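Side-chain contacts in aerobactin synthase IucA (Klebsiella pneumoniae subsp. pneumoniae, PDB 5JM8), which is an ATP- and magnesium-binding NIS synthetase that probably joins citrate to an N6-acetyl-N6-hydroxylysine in making the siderophore aerobactin: residues H126-A129 against A130-K134; L136-G139 against E140-A144; T106-Q109 against R110-S114; V80-A83 against T84-R87. All blocks are in the same frame, centred on the assembly; numbering follows the deposited sequence.

Contact 1. Residues H126-A129 against A130-K134; sequences HDWA and ALREK
Trp128 and Arg132 meet edge to face. Trp128 CZ3 sits over one face of the Arg132 guanidinium, 3.4 Å from NH2, and the two planes stand 81° apart. The polar ends bond elsewhere: Trp128 NE1 to Ala144 O, Arg132 NE to Asp376 O, and Arg132 NH2 in a salt bridge to Asp373. Leu131 CD1 lies over a face of the indole, 4.1 Å from Trp128 CD1.

The backbone bonds run from each N-H to the carbonyl three residues back. Leu131 N gives the clearest one, 2.9 Å to Trp128 O. Ala130 N to Asp127 O and Arg132 N to Ala129 O are weak. Two waters add further links. One donates to His126 O, in a bond so short that its length is doubtful, and weakly accepts from Ala130 N. A second donates to Ala129 O and, weakly, to Glu133 OE2. Glu133 OE1 bonds His176 of a second subunit, and Asp127 forms a salt bridge with Arg125. The i to i+3 bonding is that of successive 3-10-like turns, here in the linker between helices 101-124 and 138-142.

Contact 2. Residues L136-G139 against E140-A144; sequences LNFG and EAEQA
Asn137 and Glu140 grip each other in both directions. Asn137 OD1 accepts from Glu140 N at 2.7 Å, almost in line with its C=O. In return Glu140 OE1 accepts from Asn137 N at 2.9 Å, on the anti side of the carboxylate. Asn137 CG lies between its own backbone N and carbonyl carbon (chi1 69°), which turns OD1 back over the first helical turn. Glu140 extends beyond CG, and its OE1 also comes to 3.6 Å from Leu136 CD2. Asn137 and Glu140 are partly exposed, yet this is the closely bonded part of the contact.

The buried side carries Phe138 and Glu142. Glu142 CG rests over a face of the Phe138 ring in a CH-pi contact, 3.8 Å from the centroid. The bend at chi2 (-61°) lays the chain over the ring. Its carboxylate is well supplied: OE1 bonds Thr263, while OE2 forms a salt bridge with Arg446 and takes a water that also donates to Phe138 O.

Other pairs are looser. Leu136 CD1 is 4.3 Å from Ala141 CB. The bond from Gln143 N to Gly139 O is weak. The reciprocal pair of bonds is a capping box, with Asn137 as N-cap of helix 138-142.

Contact 3. Residues T106-Q109 against R110-S114; sequences TFHQ and RVMES
Thr106 and Arg110 run side by side and point the same way. Apart from this pair, the side-chain contacts are mainly aromatic and apolar, laid over regular helical backbone bonds.

The backbone bonds link each carbonyl to the N-H four residues on. They join Thr106 to Arg110, Phe107 to Val111, His108 to Met112 and Gln109 to Glu113. The last is the shortest of the four, 2.8 Å from Glu113 N to Gln109 O.

Apolar packing on aromatic rings comes next. Val111 CG2 sits over a face of Phe107, 4.1 Å from the ring centroid and 14° off the normal, a CH-pi contact. Phe107 CG is anti to its backbone N (chi1 174°), which brings the ring under this methyl. The rim atom Phe107 CZ is 4.0 Å from Val111 CG2.

Met112 approaches His108 obliquely. Met112 CG comes within 3.8 Å of His108 CE1, and the bends at chi2 (-48°) and chi3 turn the sulfur and CE back along the imidazole. The sulfur-aromatic distance, from Met112 SD to the His108 centroid, is 5.0 Å.

The third kind is a methyl on a charged plane. Thr106 CG2 lies over one face of the Arg110 guanidinium, toward its rim, 3.7 Å from NE. Arg110 NH1 bridges to Asp551, and Thr106 OG1 bonds Thr102 O.

This part of helix 101-124 packs between neighbours. Phe107 and Val111 touch Phe19 of helix 14-26, Met112 touches helix 82-96, and Phe107 also reaches helix 545-549.

Contact 4. Residues V80-A83 against T84-R87; sequences VDFA and TLSR
Asp81 and Thr84 are joined through one carboxylate oxygen. Asp81 OD1 accepts from Thr84 N at 2.6 Å and from Thr84 OG1. The hydroxyl bond refines to a very short 2.5 Å, so its exact length is doubtful. Asp81 CG stands between its backbone N and carbonyl carbon (chi1 58°), which swings OD1 back toward the helix start. Thr84 places OG1 beside its own backbone N, which sets the hydroxyl next to the amide, both toward Asp81 OD1. Thr84 CG2 touches Val80 CG1 at 3.9 Å.

Leu85 has an unusual conformation for a helix. Its CG sits in the crowded position between backbone N and carbonyl carbon (chi1 60°). This puts CG only 3.4 Å from Asp81 O, the carbonyl that accepts from Leu85 N. With chi2 at 83°, Leu85 CD1 then comes to 3.8 Å from Phe82 CD1, oblique to the ring. Leu85 CB packs against Val80 CG2.

One face of the Phe82 ring is met by Ser86 CB, and the ring also stacks on His115. Ser86 turns OG back along the helix, where it bonds Phe82 O. That bond too is very short. Ser86 OG has a further partner in His108 of helix 101-124.

Val80 and Leu85 both pack on Ala69 and Leu50 of the antiparallel sheet. The whole is a strand-to-helix turn with an aspartate N-cap opening helix 82-96.

The four contacts form two pairs along the chain. Contacts 4 and 3 lie on consecutive helices, their centres about 12 Å apart, and are joined by the hydrogen bond between His108 NE2 and Ser86 OG (3.1 Å). Contacts 1 and 2 have centres about 11 Å apart. The hydrogen bond from Trp128 NE1 to Ala144 O (2.9 Å) links them, and Leu131 packs on Leu136 and Ala144. The two pairs do not touch. Contact 2 lies closest to the bound nucleotide: the Glu142 side chain is about 7 Å from ATP and about 9 Å from the magnesium ion. The side chains of Trp128 and Arg110 are each about 13 Å from ATP.

Contact 1. Residues H126-A129 against A130-K134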
loop_
_atom_site.group_PDB
_atom_site.type_symbol
_atom_site.label_atom_id
_atom_site.label_comp_id
_atom_site.label_asym_id
_atom_site.label_seq_id
_atom_site.Cartn_x
_atom_site.Cartn_y
_atom_site.Cartn_z
ATOM N N HIS A 126 -12.269 13.690 18.115
ATOM C CA HIS A 126 -10.987 14.261 18.514
ATOM C C HIS A 126 -9.952 14.092 17.411
ATOM O O HIS A 126 -8.845 14.624 17.496
ATOM C CB HIS A 126 -10.490 13.613 19.805
ATOM C CG HIS A 126 -11.357 13.893 20.991
ATOM N ND1 HIS A 126 -11.074 14.887 21.902
ATOM C CD2 HIS A 126 -12.503 13.310 21.413
ATOM C CE1 HIS A 126 -12.008 14.902 22.836
ATOM N NE2 HIS A 126 -12.886 13.955 22.564
ATOM N N ASP A 127 -10.319 13.343 16.378
ATOM C CA ASP A 127 -9.462 13.158 15.218
ATOM C C ASP A 127 -9.568 14.322 14.238
ATOM O O ASP A 127 -8.763 14.426 13.313
ATOM C CB ASP A 127 -9.817 11.855 14.496
ATOM C CG ASP A 127 -11.280 11.791 14.096
ATOM O OD1 ASP A 127 -12.132 12.211 14.904
ATOM O OD2 ASP A 127 -11.581 11.322 12.977
ATOM N N TRP A 128 -10.550 15.198 14.442
ATOM C CA TRP A 128 -10.888 16.188 13.425
ATOM C C TRP A 128 -9.743 17.162 13.161
ATOM O O TRP A 128 -9.374 17.388 12.011
ATOM C CB TRP A 128 -12.146 16.967 13.813
ATOM C CG TRP A 128 -12.705 17.739 12.656
ATOM C CD1 TRP A 128 -13.705 17.344 11.812
ATOM C CD2 TRP A 128 -12.278 19.029 12.196
ATOM N NE1 TRP A 128 -13.930 18.312 10.862
ATOM C CE2 TRP A 128 -13.067 19.356 11.076
ATOM C CE3 TRP A 128 -11.308 19.938 12.626
ATOM C CZ2 TRP A 128 -12.916 20.553 10.381
ATOM C CZ3 TRP A 128 -11.161 21.128 11.937
ATOM C CH2 TRP A 128 -11.959 21.423 10.826
ATOM N N ALA A 129 -9.181 17.734 14.220
ATOM C CA ALA A 129 -8.098 18.704 14.076
ATOM C C ALA A 129 -6.886 18.104 13.365
ATOM O O ALA A 129 -6.120 18.818 12.717
ATOM C CB ALA A 129 -7.692 19.243 15.435
ATOM N N ALA A 130 -6.720 16.790 13.484
ATOM C CA ALA A 130 -5.588 16.101 12.871
ATOM C C ALA A 130 -5.745 15.968 11.356
ATOM O O ALA A 130 -4.781 15.657 10.656
ATOM C CB ALA A 130 -5.413 14.729 13.497
ATOM N N LEU A 131 -6.958 16.195 10.855
ATOM C CA LEU A 131 -7.226 16.140 9.418
ATOM C C LEU A 131 -6.511 17.257 8.662
ATOM O O LEU A 131 -6.310 17.169 7.451
ATOM C CB LEU A 131 -8.731 16.226 9.147
ATOM C CG LEU A 131 -9.618 15.075 9.630
ATOM C CD1 LEU A 131 -11.078 15.357 9.294
ATOM C CD2 LEU A 131 -9.182 13.750 9.026
ATOM N N ARG A 132 -6.143 18.313 9.381
ATOM C CA ARG A 132 -5.398 19.426 8.800
ATOM C C ARG A 132 -3.995 19.029 8.348
ATOM O O ARG A 132 -3.358 19.745 7.576
ATOM C CB ARG A 132 -5.274 20.565 9.812
ATOM C CG ARG A 132 -6.578 21.221 10.215
ATOM C CD ARG A 132 -6.307 22.410 11.120
ATOM N NE ARG A 132 -7.536 23.108 11.487
ATOM C CZ ARG A 132 -8.093 23.083 12.695
ATOM N NH1 ARG A 132 -7.536 22.407 13.694
ATOM N NH2 ARG A 132 -9.213 23.754 12.906
ATOM N N GLU A 133 -3.518 17.890 8.835
ATOM C CA GLU A 133 -2.105 17.545 8.740
ATOM C C GLU A 133 -1.685 17.093 7.350
ATOM O O GLU A 133 -0.505 17.147 7.002
ATOM C CB GLU A 133 -1.773 16.455 9.759
ATOM C CG GLU A 133 -1.949 16.915 11.199
ATOM C CD GLU A 133 -1.946 15.778 12.204
ATOM O OE1 GLU A 133 -2.052 14.602 11.793
ATOM O OE2 GLU A 133 -1.843 16.066 13.415
ATOM N N LYS A 134 -2.650 16.654 6.552
ATOM C CA LYS A 134 -2.344 16.116 5.239
ATOM C C LYS A 134 -3.561 16.132 4.325
ATOM O O LYS A 134 -4.669 16.452 4.753
ATOM C CB LYS A 134 -1.805 14.692 5.378
ATOM C CG LYS A 134 -2.751 13.757 6.096
ATOM C CD LYS A 134 -2.196 12.351 6.176
ATOM C CE LYS A 134 -3.265 11.375 6.641
ATOM N NZ LYS A 134 -2.832 9.963 6.508
HETATM O O HOH W 1 -6.936 15.583 16.257
HETATM O O HOH W 2 -3.108 19.276 13.175
#

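Contact 2. Residues L136-G139 against E140-A144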
loop_
_atom_site.group_PDB
_atom_site.type_symbol
_atom_site.label_atom_id
_atom_site.label_comp_id
_atom_site.label_asym_id
_atom_site.label_seq_id
_atom_site.Cartn_x
_atom_site.Cartn_y
_atom_site.Cartn_z
ATOM N N LEU A 136 -6.691 14.999 2.327
ATOM C CA LEU A 136 -7.760 14.056 2.621
ATOM C C LEU A 136 -8.118 13.179 1.434
ATOM O O LEU A 136 -8.030 13.613 0.284
ATOM C CB LEU A 136 -9.010 14.807 3.080
ATOM C CG LEU A 136 -8.881 15.642 4.354
ATOM C CD1 LEU A 136 -10.200 16.315 4.648
ATOM C CD2 LEU A 136 -8.446 14.776 5.517
ATOM N N ASN A 137 -8.522 11.945 1.718
ATOM C CA ASN A 137 -9.091 11.092 0.688
ATOM C C ASN A 137 -10.595 11.319 0.652
ATOM O O ASN A 137 -11.141 12.017 1.506
ATOM C CB ASN A 137 -8.740 9.611 0.924
ATOM C CG ASN A 137 -9.422 9.005 2.151
ATOM O OD1 ASN A 137 -10.539 9.363 2.518
ATOM N ND2 ASN A 137 -8.741 8.050 2.774
ATOM N N PHE A 138 -11.258 10.720 -0.329
ATOM C CA PHE A 138 -12.681 10.932 -0.541
ATOM C C PHE A 138 -13.514 10.619 0.698
ATOM O O PHE A 138 -14.374 11.405 1.088
ATOM C CB PHE A 138 -13.154 10.082 -1.715
ATOM C CG PHE A 138 -14.629 10.145 -1.952
ATOM C CD1 PHE A 138 -15.187 11.212 -2.633
ATOM C CD2 PHE A 138 -15.460 9.130 -1.509
ATOM C CE1 PHE A 138 -16.545 11.273 -2.857
ATOM C CE2 PHE A 138 -16.821 9.186 -1.733
ATOM C CZ PHE A 138 -17.363 10.258 -2.409
ATOM N N GLY A 139 -13.245 9.478 1.321
ATOM C CA GLY A 139 -13.997 9.049 2.487
ATOM C C GLY A 139 -13.822 9.964 3.686
ATOM O O GLY A 139 -14.780 10.250 4.403
ATOM N N GLU A 140 -12.593 10.419 3.907
ATOM C CA GLU A 140 -12.298 11.323 5.013
ATOM C C GLU A 140 -13.074 12.630 4.885
ATOM O O GLU A 140 -13.663 13.106 5.854
ATOM C CB GLU A 140 -10.797 11.614 5.082
ATOM C CG GLU A 140 -9.955 10.436 5.558
ATOM C CD GLU A 140 -8.466 10.715 5.513
ATOM O OE1 GLU A 140 -8.006 11.351 4.543
ATOM O OE2 GLU A 140 -7.756 10.303 6.454
ATOM N N ALA A 141 -13.071 13.205 3.686
ATOM C CA ALA A 141 -13.751 14.472 3.445
ATOM C C ALA A 141 -15.260 14.328 3.615
ATOM O O ALA A 141 -15.919 15.229 4.127
ATOM C CB ALA A 141 -13.424 14.992 2.052
ATOM N N GLU A 142 -15.797 13.188 3.193
ATOM C CA GLU A 142 -17.239 12.969 3.222
ATOM C C GLU A 142 -17.787 12.865 4.636
ATOM O O GLU A 142 -18.989 13.004 4.847
ATOM C CB GLU A 142 -17.603 11.701 2.450
ATOM C CG GLU A 142 -17.494 11.829 0.941
ATOM C CD GLU A 142 -18.410 12.889 0.364
ATOM O OE1 GLU A 142 -19.498 13.111 0.929
ATOM O OE2 GLU A 142 -18.037 13.503 -0.658
ATOM N N GLN A 143 -16.907 12.604 5.598
ATOM C CA GLN A 143 -17.318 12.449 6.990
ATOM C C GLN A 143 -16.734 13.533 7.889
ATOM O O GLN A 143 -16.846 13.455 9.113
ATOM C CB GLN A 143 -16.908 11.070 7.509
ATOM C CG GLN A 143 -17.633 9.923 6.823
ATOM C CD GLN A 143 -17.263 8.572 7.402
ATOM O OE1 GLN A 143 -16.133 8.361 7.848
ATOM N NE2 GLN A 143 -18.218 7.650 7.404
ATOM N N ALA A 144 -16.131 14.549 7.280
ATOM C CA ALA A 144 -15.467 15.607 8.033
ATOM C C ALA A 144 -16.365 16.823 8.238
ATOM O O ALA A 144 -15.961 17.795 8.877
ATOM C CB ALA A 144 -14.181 16.019 7.330
HETATM O O HOH W 3 -15.375 14.016 -0.417
#

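Contact 3. Residues T106-Q109 against R110-S114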
loop_
_atom_site.group_PDB
_atom_site.type_symbol
_atom_site.label_atom_id
_atom_site.label_comp_id
_atom_site.label_asym_id
_atom_site.label_seq_id
_atom_site.Cartn_x
_atom_site.Cartn_y
_atom_site.Cartn_z
ATOM N N THR A 106 -41.988 23.716 17.221
ATOM C CA THR A 106 -41.387 22.616 16.474
ATOM C C THR A 106 -40.084 23.074 15.833
ATOM O O THR A 106 -39.096 22.344 15.805
ATOM C CB THR A 106 -42.325 22.087 15.370
ATOM O OG1 THR A 106 -43.544 21.617 15.956
ATOM C CG2 THR A 106 -41.667 20.951 14.604
ATOM N N PHE A 107 -40.099 24.290 15.302
ATOM C CA PHE A 107 -38.921 24.876 14.682
ATOM C C PHE A 107 -37.808 25.060 15.706
ATOM O O PHE A 107 -36.660 24.697 15.458
ATOM C CB PHE A 107 -39.283 26.214 14.035
ATOM C CG PHE A 107 -38.105 26.972 13.484
ATOM C CD1 PHE A 107 -37.513 26.593 12.290
ATOM C CD2 PHE A 107 -37.607 28.082 14.149
ATOM C CE1 PHE A 107 -36.435 27.299 11.780
ATOM C CE2 PHE A 107 -36.530 28.792 13.640
ATOM C CZ PHE A 107 -35.946 28.398 12.454
ATOM N N HIS A 108 -38.156 25.608 16.866
ATOM C CA HIS A 108 -37.167 25.908 17.895
ATOM C C HIS A 108 -36.558 24.648 18.499
ATOM O O HIS A 108 -35.357 24.608 18.761
ATOM C CB HIS A 108 -37.785 26.755 19.008
ATOM C CG HIS A 108 -36.799 27.192 20.047
ATOM N ND1 HIS A 108 -36.549 26.462 21.189
ATOM C CD2 HIS A 108 -35.994 28.279 20.112
ATOM C CE1 HIS A 108 -35.636 27.084 21.915
ATOM N NE2 HIS A 108 -35.284 28.189 21.284
ATOM N N GLN A 109 -37.378 23.626 18.732
ATOM C CA GLN A 109 -36.869 22.386 19.312
ATOM C C GLN A 109 -35.897 21.721 18.339
ATOM O O GLN A 109 -34.864 21.199 18.750
ATOM C CB GLN A 109 -38.013 21.426 19.684
ATOM C CG GLN A 109 -38.826 20.894 18.511
ATOM C CD GLN A 109 -39.882 19.883 18.931
ATOM O OE1 GLN A 109 -40.111 19.660 20.120
ATOM N NE2 GLN A 109 -40.529 19.263 17.949
ATOM N N ARG A 110 -36.223 21.770 17.051
ATOM C CA ARG A 110 -35.361 21.198 16.020
ATOM C C ARG A 110 -34.022 21.930 15.943
ATOM O O ARG A 110 -32.980 21.310 15.738
ATOM C CB ARG A 110 -36.059 21.232 14.656
ATOM C CG ARG A 110 -37.150 20.181 14.503
ATOM C CD ARG A 110 -37.885 20.303 13.174
ATOM N NE ARG A 110 -38.860 19.230 12.982
ATOM C CZ ARG A 110 -39.650 19.117 11.918
ATOM N NH1 ARG A 110 -39.594 20.015 10.943
ATOM N NH2 ARG A 110 -40.504 18.107 11.828
ATOM N N VAL A 111 -34.056 23.248 16.108
ATOM C CA VAL A 111 -32.842 24.058 16.089
ATOM C C VAL A 111 -31.944 23.735 17.285
ATOM O O VAL A 111 -30.720 23.818 17.187
ATOM C CB VAL A 111 -33.180 25.566 16.082
ATOM C CG1 VAL A 111 -31.953 26.407 16.398
ATOM C CG2 VAL A 111 -33.755 25.969 14.737
ATOM N N MET A 112 -32.557 23.387 18.414
ATOM C CA MET A 112 -31.806 22.984 19.602
ATOM C C MET A 112 -31.264 21.573 19.455
ATOM O O MET A 112 -30.156 21.275 19.901
ATOM C CB MET A 112 -32.677 23.058 20.856
ATOM C CG MET A 112 -32.953 24.464 21.358
ATOM S SD MET A 112 -31.475 25.500 21.483
ATOM C CE MET A 112 -31.858 26.719 20.245
ATOM N N GLU A 113 -32.065 20.701 18.851
ATOM C CA GLU A 113 -31.644 19.332 18.598
ATOM C C GLU A 113 -30.386 19.346 17.743
ATOM O O GLU A 113 -29.391 18.709 18.079
ATOM C CB GLU A 113 -32.762 18.535 17.913
ATOM C CG GLU A 113 -33.892 18.102 18.854
ATOM C CD GLU A 113 -35.073 17.478 18.126
ATOM O OE1 GLU A 113 -35.158 17.612 16.886
ATOM O OE2 GLU A 113 -35.919 16.852 18.800
ATOM N N SER A 114 -30.429 20.102 16.650
ATOM C CA SER A 114 -29.278 20.233 15.766
ATOM C C SER A 114 -28.077 20.797 16.520
ATOM O O SER A 114 -26.967 20.283 16.406
ATOM C CB SER A 114 -29.617 21.126 14.571
ATOM O OG SER A 114 -28.485 21.329 13.743
#

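Contact 4. Residues V80-A83 against T84-R87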
loop_
_atom_site.group_PDB
_atom_site.type_symbol
_atom_site.label_atom_id
_atom_site.label_comp_id
_atom_site.label_asym_id
_atom_site.label_seq_id
_atom_site.Cartn_x
_atom_site.Cartn_y
_atom_site.Cartn_z
ATOM N N VAL A 80 -26.903 36.021 27.265
ATOM C CA VAL A 80 -27.929 35.014 27.012
ATOM C C VAL A 80 -27.331 33.849 26.231
ATOM O O VAL A 80 -26.554 34.054 25.298
ATOM C CB VAL A 80 -29.129 35.598 26.232
ATOM C CG1 VAL A 80 -29.907 36.571 27.102
ATOM C CG2 VAL A 80 -28.668 36.276 24.947
ATOM N N ASP A 81 -27.681 32.626 26.621
ATOM C CA ASP A 81 -27.201 31.445 25.913
ATOM C C ASP A 81 -27.930 31.311 24.576
ATOM O O ASP A 81 -28.846 32.081 24.283
ATOM C CB ASP A 81 -27.376 30.176 26.765
ATOM C CG ASP A 81 -28.820 29.922 27.174
ATOM O OD1 ASP A 81 -29.745 30.440 26.517
ATOM O OD2 ASP A 81 -29.030 29.184 28.158
ATOM N N PHE A 82 -27.526 30.334 23.773
ATOM C CA PHE A 82 -28.096 30.158 22.443
ATOM C C PHE A 82 -29.562 29.749 22.515
ATOM O O PHE A 82 -30.372 30.162 21.684
ATOM C CB PHE A 82 -27.302 29.117 21.652
ATOM C CG PHE A 82 -27.883 28.821 20.301
ATOM C CD1 PHE A 82 -27.898 29.791 19.315
ATOM C CD2 PHE A 82 -28.420 27.577 20.019
ATOM C CE1 PHE A 82 -28.439 29.528 18.074
ATOM C CE2 PHE A 82 -28.960 27.306 18.776
ATOM C CZ PHE A 82 -28.969 28.284 17.803
ATOM N N ALA A 83 -29.896 28.931 23.508
ATOM C CA ALA A 83 -31.266 28.468 23.695
ATOM C C ALA A 83 -32.192 29.643 23.990
ATOM O O ALA A 83 -33.343 29.663 23.550
ATOM C CB ALA A 83 -31.331 27.444 24.817
ATOM N N THR A 84 -31.683 30.619 24.734
ATOM C CA THR A 84 -32.464 31.800 25.084
ATOM C C THR A 84 -32.662 32.708 23.871
ATOM O O THR A 84 -33.797 32.966 23.471
ATOM C CB THR A 84 -31.798 32.614 26.221
ATOM O OG1 THR A 84 -31.638 31.788 27.382
ATOM C CG2 THR A 84 -32.645 33.827 26.593
ATOM N N LEU A 85 -31.565 33.185 23.288
ATOM C CA LEU A 85 -31.641 34.164 22.201
ATOM C C LEU A 85 -32.419 33.637 20.995
ATOM O O LEU A 85 -33.076 34.405 20.291
ATOM C CB LEU A 85 -30.234 34.601 21.763
ATOM C CG LEU A 85 -29.241 33.563 21.221
ATOM C CD1 LEU A 85 -29.444 33.258 19.737
ATOM C CD2 LEU A 85 -27.819 34.045 21.465
ATOM N N SER A 86 -32.345 32.331 20.763
ATOM C CA SER A 86 -33.062 31.697 19.663
ATOM C C SER A 86 -34.559 31.667 19.932
ATOM O O SER A 86 -35.360 31.887 19.030
ATOM C CB SER A 86 -32.547 30.280 19.442
ATOM O OG SER A 86 -32.566 29.557 20.657
ATOM N N ARG A 87 -34.925 31.377 21.175
ATOM C CA ARG A 87 -36.322 31.416 21.587
ATOM C C ARG A 87 -36.876 32.832 21.461
ATOM O O ARG A 87 -38.016 33.027 21.038
ATOM C CB ARG A 87 -36.473 30.918 23.025
ATOM C CG ARG A 87 -37.909 30.939 23.531
ATOM C CD ARG A 87 -38.023 30.427 24.955
ATOM N NE ARG A 87 -37.283 31.259 25.902
ATOM C CZ ARG A 87 -37.741 32.396 26.420
ATOM N NH1 ARG A 87 -38.941 32.856 26.085
ATOM N NH2 ARG A 87 -36.995 33.079 27.275
#